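Side-chain contacts in GTPase-activating protein BEM3 (Saccharomyces cerevisiae S288C, PDB 6FSF), which acts as a GTPase-activating protein for CDC42 and, less efficiently, RHO1, the portion described here being its tandem PX and PH domains, with phosphatidylinositol 3-phosphate binding among its functions: residues 9-13 against 14-18; 102-105 against 106-110. All blocks are in the same frame, centred on the assembly; numbering follows the deposited sequence.

Contact 1 (9-13 against 14-18); sequences LFVQP and EDFGT
Pro13 lies over the ring of Phe16, three residues further along, in the tight 3-10 turn that leads into the first strand of the PX domain. CA of Pro13 stands 3.7 Å from the centroid of the Phe16 ring and only 10° off its normal, a CH-pi contact over the face. Pro13 CB reaches no more than the margin, 4.2 Å from Phe16 CE2. Two backbone bonds set the turn. Asp15 N donates to Gln12 O at 2.9 Å, and Phe16 N donates to Pro13 O at 3.3 Å. The second bond also brings the Pro13 carbonyl oxygen over the same ring, 3.4 Å from Phe16 CG. With CG beside its own backbone N (chi1 -76°), Phe16 is folded back along the turn, and its CD1 meets CG1 of Val11 at 3.8 Å. The Glu14 side chain runs alongside the proline ring, pointing the same way. Its bend at chi2 (83°) curls the carboxylate back until OE1 lies 3.8 Å from Gln12 CB, a contact on the solvent-exposed side of the turn. Further on, Asp15 O accepts in its carbonyl plane from Thr18 OG1 and also takes Thr18 N, extending the winding to the start of strand 19-29. Phe16 packs on Ile121 of helix 115-125, the helix that Leu9 also touches, while backbone bonds between Thr18 and Arg44 join the turn to the chain just past strand 35-43.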
ATOM      1  N   LEU A   9      -5.482  17.124 -17.162  1.00 86.15           N
ATOM      2  CA  LEU A   9      -5.987  15.776 -16.943  1.00 78.26           C
ATOM      3  C   LEU A   9      -5.057  14.758 -17.590  1.00 78.88           C
ATOM      4  O   LEU A   9      -4.742  14.864 -18.780  1.00 86.66           O
ATOM      5  CB  LEU A   9      -7.401  15.624 -17.509  1.00 69.61           C
ATOM      6  CG  LEU A   9      -8.422  16.703 -17.146  1.00 67.33           C
ATOM      7  CD1 LEU A   9      -9.771  16.402 -17.782  1.00 67.12           C
ATOM      8  CD2 LEU A   9      -8.562  16.847 -15.637  1.00 66.85           C
ATOM      9  N   PHE A  10      -4.619  13.772 -16.803  1.00 71.76           N
ATOM     10  CA  PHE A  10      -3.780  12.715 -17.353  1.00 64.15           C
ATOM     11  C   PHE A  10      -4.590  11.721 -18.173  1.00 66.09           C
ATOM     12  O   PHE A  10      -4.084  11.184 -19.165  1.00 74.17           O
ATOM     13  CB  PHE A  10      -3.036  11.980 -16.236  1.00 64.14           C
ATOM     14  CG  PHE A  10      -1.984  12.811 -15.545  1.00 63.49           C
ATOM     15  CD1 PHE A  10      -1.693  14.095 -15.976  1.00 62.06           C
ATOM     16  CD2 PHE A  10      -1.280  12.298 -14.464  1.00 63.92           C
ATOM     17  CE1 PHE A  10      -0.729  14.855 -15.339  1.00 67.17           C
ATOM     18  CE2 PHE A  10      -0.314  13.052 -13.826  1.00 61.43           C
ATOM     19  CZ  PHE A  10      -0.039  14.333 -14.263  1.00 58.92           C
ATOM     20  N   VAL A  11      -5.837  11.468 -17.775  1.00 63.05           N
ATOM     21  CA  VAL A  11      -6.726  10.544 -18.471  1.00 70.14           C
ATOM     22  C   VAL A  11      -8.091  11.207 -18.589  1.00 73.10           C
ATOM     23  O   VAL A  11      -8.676  11.610 -17.577  1.00 73.94           O
ATOM     24  CB  VAL A  11      -6.849   9.190 -17.746  1.00 69.53           C
ATOM     25  CG1 VAL A  11      -7.867   8.304 -18.449  1.00 78.93           C
ATOM     26  CG2 VAL A  11      -5.496   8.493 -17.668  1.00 62.35           C
ATOM     27  N   GLN A  12      -8.594  11.328 -19.814  1.00 76.25           N
ATOM     28  CA  GLN A  12      -9.911  11.912 -20.020  1.00 79.13           C
ATOM     29  C   GLN A  12     -10.983  11.003 -19.419  1.00 73.38           C
ATOM     30  O   GLN A  12     -10.832   9.776 -19.424  1.00 71.11           O
ATOM     31  CB  GLN A  12     -10.177  12.125 -21.510  1.00 83.73           C
ATOM     32  CG  GLN A  12      -9.224  13.106 -22.175  1.00 85.76           C
ATOM     33  CD  GLN A  12      -9.392  14.522 -21.661  1.00 82.71           C
ATOM     34  OE1 GLN A  12     -10.504  15.045 -21.600  1.00 83.92           O
ATOM     35  NE2 GLN A  12      -8.283  15.149 -21.285  1.00 76.63           N
ATOM     36  N   PRO A  13     -12.069  11.572 -18.885  1.00 74.19           N
ATOM     37  CA  PRO A  13     -13.105  10.726 -18.267  1.00 74.77           C
ATOM     38  C   PRO A  13     -13.689   9.687 -19.209  1.00 82.49           C
ATOM     39  O   PRO A  13     -13.999   8.570 -18.775  1.00 78.02           O
ATOM     40  CB  PRO A  13     -14.161  11.747 -17.821  1.00 74.45           C
ATOM     41  CG  PRO A  13     -13.399  13.017 -17.632  1.00 73.69           C
ATOM     42  CD  PRO A  13     -12.336  13.008 -18.694  1.00 69.24           C
ATOM     43  N   GLU A  14     -13.843  10.021 -20.493  1.00 93.25           N
ATOM     44  CA  GLU A  14     -14.376   9.070 -21.461  1.00107.71           C
ATOM     45  C   GLU A  14     -13.443   7.892 -21.708  1.00 96.96           C
ATOM     46  O   GLU A  14     -13.859   6.921 -22.351  1.00 90.62           O
ATOM     47  CB  GLU A  14     -14.667   9.773 -22.791  1.00125.30           C
ATOM     48  CG  GLU A  14     -15.699  10.890 -22.711  1.00134.48           C
ATOM     49  CD  GLU A  14     -15.108  12.207 -22.242  1.00136.91           C
ATOM     50  OE1 GLU A  14     -13.883  12.399 -22.393  1.00138.58           O
ATOM     51  OE2 GLU A  14     -15.869  13.048 -21.719  1.00135.36           O
ATOM     52  N   ASP A  15     -12.203   7.953 -21.224  1.00 84.51           N
ATOM     53  CA  ASP A  15     -11.218   6.902 -21.442  1.00 77.35           C
ATOM     54  C   ASP A  15     -10.895   6.123 -20.173  1.00 69.95           C
ATOM     55  O   ASP A  15      -9.880   5.419 -20.134  1.00 63.63           O
ATOM     56  CB  ASP A  15      -9.933   7.495 -22.025  1.00 80.50           C
ATOM     57  CG  ASP A  15     -10.141   8.107 -23.395  1.00 86.23           C
ATOM     58  OD1 ASP A  15     -11.043   7.645 -24.123  1.00 91.48           O
ATOM     59  OD2 ASP A  15      -9.398   9.048 -23.745  1.00 85.97           O
ATOM     60  N   PHE A  16     -11.729   6.228 -19.135  1.00 64.17           N
ATOM     61  CA  PHE A  16     -11.489   5.477 -17.908  1.00 67.35           C
ATOM     62  C   PHE A  16     -11.527   3.972 -18.133  1.00 68.50           C
ATOM     63  O   PHE A  16     -10.951   3.220 -17.336  1.00 75.64           O
ATOM     64  CB  PHE A  16     -12.514   5.856 -16.841  1.00 54.16           C
ATOM     65  CG  PHE A  16     -12.252   7.179 -16.189  1.00 61.14           C
ATOM     66  CD1 PHE A  16     -11.025   7.808 -16.325  1.00 65.85           C
ATOM     67  CD2 PHE A  16     -13.234   7.793 -15.428  1.00 68.42           C
ATOM     68  CE1 PHE A  16     -10.785   9.027 -15.719  1.00 65.88           C
ATOM     69  CE2 PHE A  16     -12.999   9.010 -14.821  1.00 69.21           C
ATOM     70  CZ  PHE A  16     -11.775   9.628 -14.966  1.00 64.48           C
ATOM     71  N   GLY A  17     -12.193   3.513 -19.193  1.00 71.71           N
ATOM     72  CA  GLY A  17     -12.284   2.087 -19.445  1.00 72.76           C
ATOM     73  C   GLY A  17     -11.008   1.467 -19.974  1.00 74.59           C
ATOM     74  O   GLY A  17     -10.890   0.237 -19.982  1.00 75.97           O
ATOM     75  N   THR A  18     -10.051   2.284 -20.408  1.00 67.31           N
ATOM     76  CA  THR A  18      -8.814   1.789 -20.997  1.00 67.63           C
ATOM     77  C   THR A  18      -7.681   1.658 -19.987  1.00 66.93           C
ATOM     78  O   THR A  18      -6.539   1.410 -20.390  1.00 64.30           O
ATOM     79  CB  THR A  18      -8.366   2.705 -22.138  1.00 70.70           C
ATOM     80  OG1 THR A  18      -7.850   3.930 -21.598  1.00 64.02           O
ATOM     81  CG2 THR A  18      -9.535   3.019 -23.059  1.00 71.03           C
TER

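Contact 2 (102-105 against 106-110)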
ATOM      1  N   GLN A 102     -10.469  -3.396  -4.765  1.00 48.18           N
ATOM      2  CA  GLN A 102     -11.828  -3.625  -5.247  1.00 49.45           C
ATOM      3  C   GLN A 102     -12.566  -2.312  -5.461  1.00 54.77           C
ATOM      4  O   GLN A 102     -13.338  -2.171  -6.417  1.00 58.20           O
ATOM      5  CB  GLN A 102     -12.593  -4.501  -4.257  1.00 51.43           C
ATOM      6  CG  GLN A 102     -12.062  -5.909  -4.151  1.00 58.46           C
ATOM      7  CD  GLN A 102     -12.002  -6.594  -5.497  1.00 59.49           C
ATOM      8  OE1 GLN A 102     -10.922  -6.869  -6.017  1.00 57.36           O
ATOM      9  NE2 GLN A 102     -13.166  -6.871  -6.072  1.00 47.68           N
ATOM     10  N   TYR A 103     -12.345  -1.343  -4.572  1.00 49.80           N
ATOM     11  CA  TYR A 103     -13.053  -0.070  -4.645  1.00 51.68           C
ATOM     12  C   TYR A 103     -12.722   0.673  -5.933  1.00 51.39           C
ATOM     13  O   TYR A 103     -13.618   1.065  -6.691  1.00 51.25           O
ATOM     14  CB  TYR A 103     -12.705   0.779  -3.423  1.00 52.28           C
ATOM     15  CG  TYR A 103     -13.295   2.173  -3.431  1.00 51.84           C
ATOM     16  CD1 TYR A 103     -14.570   2.408  -2.936  1.00 59.02           C
ATOM     17  CD2 TYR A 103     -12.569   3.255  -3.912  1.00 50.45           C
ATOM     18  CE1 TYR A 103     -15.110   3.681  -2.930  1.00 49.55           C
ATOM     19  CE2 TYR A 103     -13.100   4.531  -3.912  1.00 52.27           C
ATOM     20  CZ  TYR A 103     -14.372   4.738  -3.418  1.00 56.52           C
ATOM     21  OH  TYR A 103     -14.906   6.005  -3.412  1.00 54.95           O
ATOM     22  N   TYR A 104     -11.431   0.880  -6.197  1.00 42.42           N
ATOM     23  CA  TYR A 104     -11.053   1.719  -7.329  1.00 49.31           C
ATOM     24  C   TYR A 104     -11.166   0.981  -8.654  1.00 47.38           C
ATOM     25  O   TYR A 104     -11.302   1.618  -9.704  1.00 62.17           O
ATOM     26  CB  TYR A 104      -9.644   2.264  -7.130  1.00 50.85           C
ATOM     27  CG  TYR A 104      -9.604   3.479  -6.233  1.00 55.15           C
ATOM     28  CD1 TYR A 104     -10.283   4.638  -6.581  1.00 50.70           C
ATOM     29  CD2 TYR A 104      -8.886   3.472  -5.046  1.00 43.70           C
ATOM     30  CE1 TYR A 104     -10.255   5.752  -5.769  1.00 43.76           C
ATOM     31  CE2 TYR A 104      -8.853   4.578  -4.224  1.00 53.13           C
ATOM     32  CZ  TYR A 104      -9.540   5.720  -4.591  1.00 53.68           C
ATOM     33  OH  TYR A 104      -9.508   6.833  -3.777  1.00 55.02           O
ATOM     34  N   THR A 105     -11.109  -0.350  -8.636  1.00 42.60           N
ATOM     35  CA  THR A 105     -11.422  -1.107  -9.843  1.00 42.83           C
ATOM     36  C   THR A 105     -12.868  -0.877 -10.258  1.00 49.19           C
ATOM     37  O   THR A 105     -13.168  -0.732 -11.449  1.00 54.49           O
ATOM     38  CB  THR A 105     -11.153  -2.600  -9.625  1.00 52.22           C
ATOM     39  OG1 THR A 105      -9.747  -2.810  -9.424  1.00 53.42           O
ATOM     40  CG2 THR A 105     -11.610  -3.418 -10.823  1.00 51.14           C
ATOM     41  N   SER A 106     -13.777  -0.821  -9.284  1.00 48.98           N
ATOM     42  CA  SER A 106     -15.181  -0.583  -9.597  1.00 56.33           C
ATOM     43  C   SER A 106     -15.404   0.841 -10.095  1.00 56.86           C
ATOM     44  O   SER A 106     -16.206   1.065 -11.010  1.00 58.95           O
ATOM     45  CB  SER A 106     -16.044  -0.873  -8.366  1.00 57.35           C
ATOM     46  OG  SER A 106     -15.880  -2.211  -7.928  1.00 59.45           O
ATOM     47  N   ILE A 107     -14.689   1.810  -9.516  1.00 58.59           N
ATOM     48  CA  ILE A 107     -14.881   3.213  -9.878  1.00 60.78           C
ATOM     49  C   ILE A 107     -14.609   3.423 -11.363  1.00 68.34           C
ATOM     50  O   ILE A 107     -15.452   3.946 -12.101  1.00 57.48           O
ATOM     51  CB  ILE A 107     -13.988   4.115  -9.006  1.00 61.01           C
ATOM     52  CG1 ILE A 107     -14.487   4.115  -7.564  1.00 55.69           C
ATOM     53  CG2 ILE A 107     -13.947   5.530  -9.558  1.00 55.57           C
ATOM     54  CD1 ILE A 107     -15.913   4.605  -7.409  1.00 57.89           C
ATOM     55  N   PHE A 108     -13.432   3.006 -11.826  1.00 63.33           N
ATOM     56  CA  PHE A 108     -13.044   3.175 -13.219  1.00 63.82           C
ATOM     57  C   PHE A 108     -13.677   2.140 -14.145  1.00 63.87           C
ATOM     58  O   PHE A 108     -13.298   2.072 -15.320  1.00 65.17           O
ATOM     59  CB  PHE A 108     -11.518   3.135 -13.342  1.00 54.87           C
ATOM     60  CG  PHE A 108     -10.830   4.308 -12.697  1.00 68.06           C
ATOM     61  CD1 PHE A 108     -10.296   4.202 -11.424  1.00 66.49           C
ATOM     62  CD2 PHE A 108     -10.741   5.522 -13.357  1.00 66.30           C
ATOM     63  CE1 PHE A 108      -9.670   5.287 -10.823  1.00 67.15           C
ATOM     64  CE2 PHE A 108     -10.117   6.610 -12.763  1.00 57.43           C
ATOM     65  CZ  PHE A 108      -9.581   6.494 -11.494  1.00 53.60           C
ATOM     66  N   SER A 109     -14.623   1.347 -13.647  1.00 67.57           N
ATOM     67  CA  SER A 109     -15.385   0.427 -14.479  1.00 70.67           C
ATOM     68  C   SER A 109     -16.805   0.902 -14.747  1.00 68.81           C
ATOM     69  O   SER A 109     -17.500   0.294 -15.568  1.00 65.01           O
ATOM     70  CB  SER A 109     -15.433  -0.966 -13.835  1.00 73.03           C
ATOM     71  OG  SER A 109     -14.136  -1.527 -13.758  1.00 81.27           O
ATOM     72  N   VAL A 110     -17.248   1.959 -14.075  1.00 69.18           N
ATOM     73  CA  VAL A 110     -18.575   2.516 -14.352  1.00 73.46           C
ATOM     74  C   VAL A 110     -18.605   3.054 -15.777  1.00 75.84           C
ATOM     75  O   VAL A 110     -17.678   3.785 -16.180  1.00 72.89           O
ATOM     76  CB  VAL A 110     -18.915   3.617 -13.334  1.00 74.60           C
ATOM     77  CG1 VAL A 110     -20.232   4.284 -13.694  1.00 77.13           C
ATOM     78  CG2 VAL A 110     -18.974   3.036 -11.929  1.00 69.96           C
TER
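The C-terminal end of helix 90-107, within the PX domain, closes with a type I beta turn from Ile107 to Val110, and its last side chains meet one turn apart. Tyr103 and Ile107 pack on the buried side. CG1 of Ile107 comes over one face of the Tyr103 ring, displaced toward the rim, 4.2 Å from the centroid and 22° off the normal, a CH-pi contact. Its nearest ring atom is Tyr103 CE2, at 3.9 Å. The tyrosine ring is placed there by a CG anti to the backbone N (chi1 176°), and its hydroxyl is hydrogen-bonded to Asp64 of helix 57-70. Tyr104 makes looser contact, its CD1 lying 4.3 Å from Phe108 CE1. Phe108, the first residue to leave helical geometry, turns its ring edge to Tyr104 O, with CD1 3.3 Å from that oxygen and near the ring plane, while its own N gives the same carbonyl a weak bond. Both rings reach Ile21 of strand 19-29 and side chains of helix 115-125, which tie this end of the helix to both elements. On the more exposed side, serines take up backbone carbonyls. Gln102 O is gripped twice by Ser106, whose N and OG, at 3.2 and 3.0 Å, approach from opposite faces of the carbonyl plane. Where the helix runs out, Ser109 bonds to a carbonyl through its hydroxyl alone: with OG beside the backbone N (chi1 -64°), it donates to Thr105 O at 2.6 Å, tilted out of the plane of that carbonyl.

In the fold
Both contacts are local, in series along the chain: 9-13 with 14-18 closes the 3-10 turn before strand 19-29, and the contact of 102-105 with 106-110 closes much later, at the end of helix 90-107. Neither nests within the other. Between them run the three long strands of the PX sheet, helix 57-70, a long loop and the rest of helix 90-107, a path that returns the chain to its beginning. The centres end about 13 Å apart, and the contacts meet through Phe16 and Phe108, whose rings pack edge-to-face. Ile121 of helix 115-125 touches both rings, so the N-terminal turn, the helix terminus and the following helix share one apolar cluster.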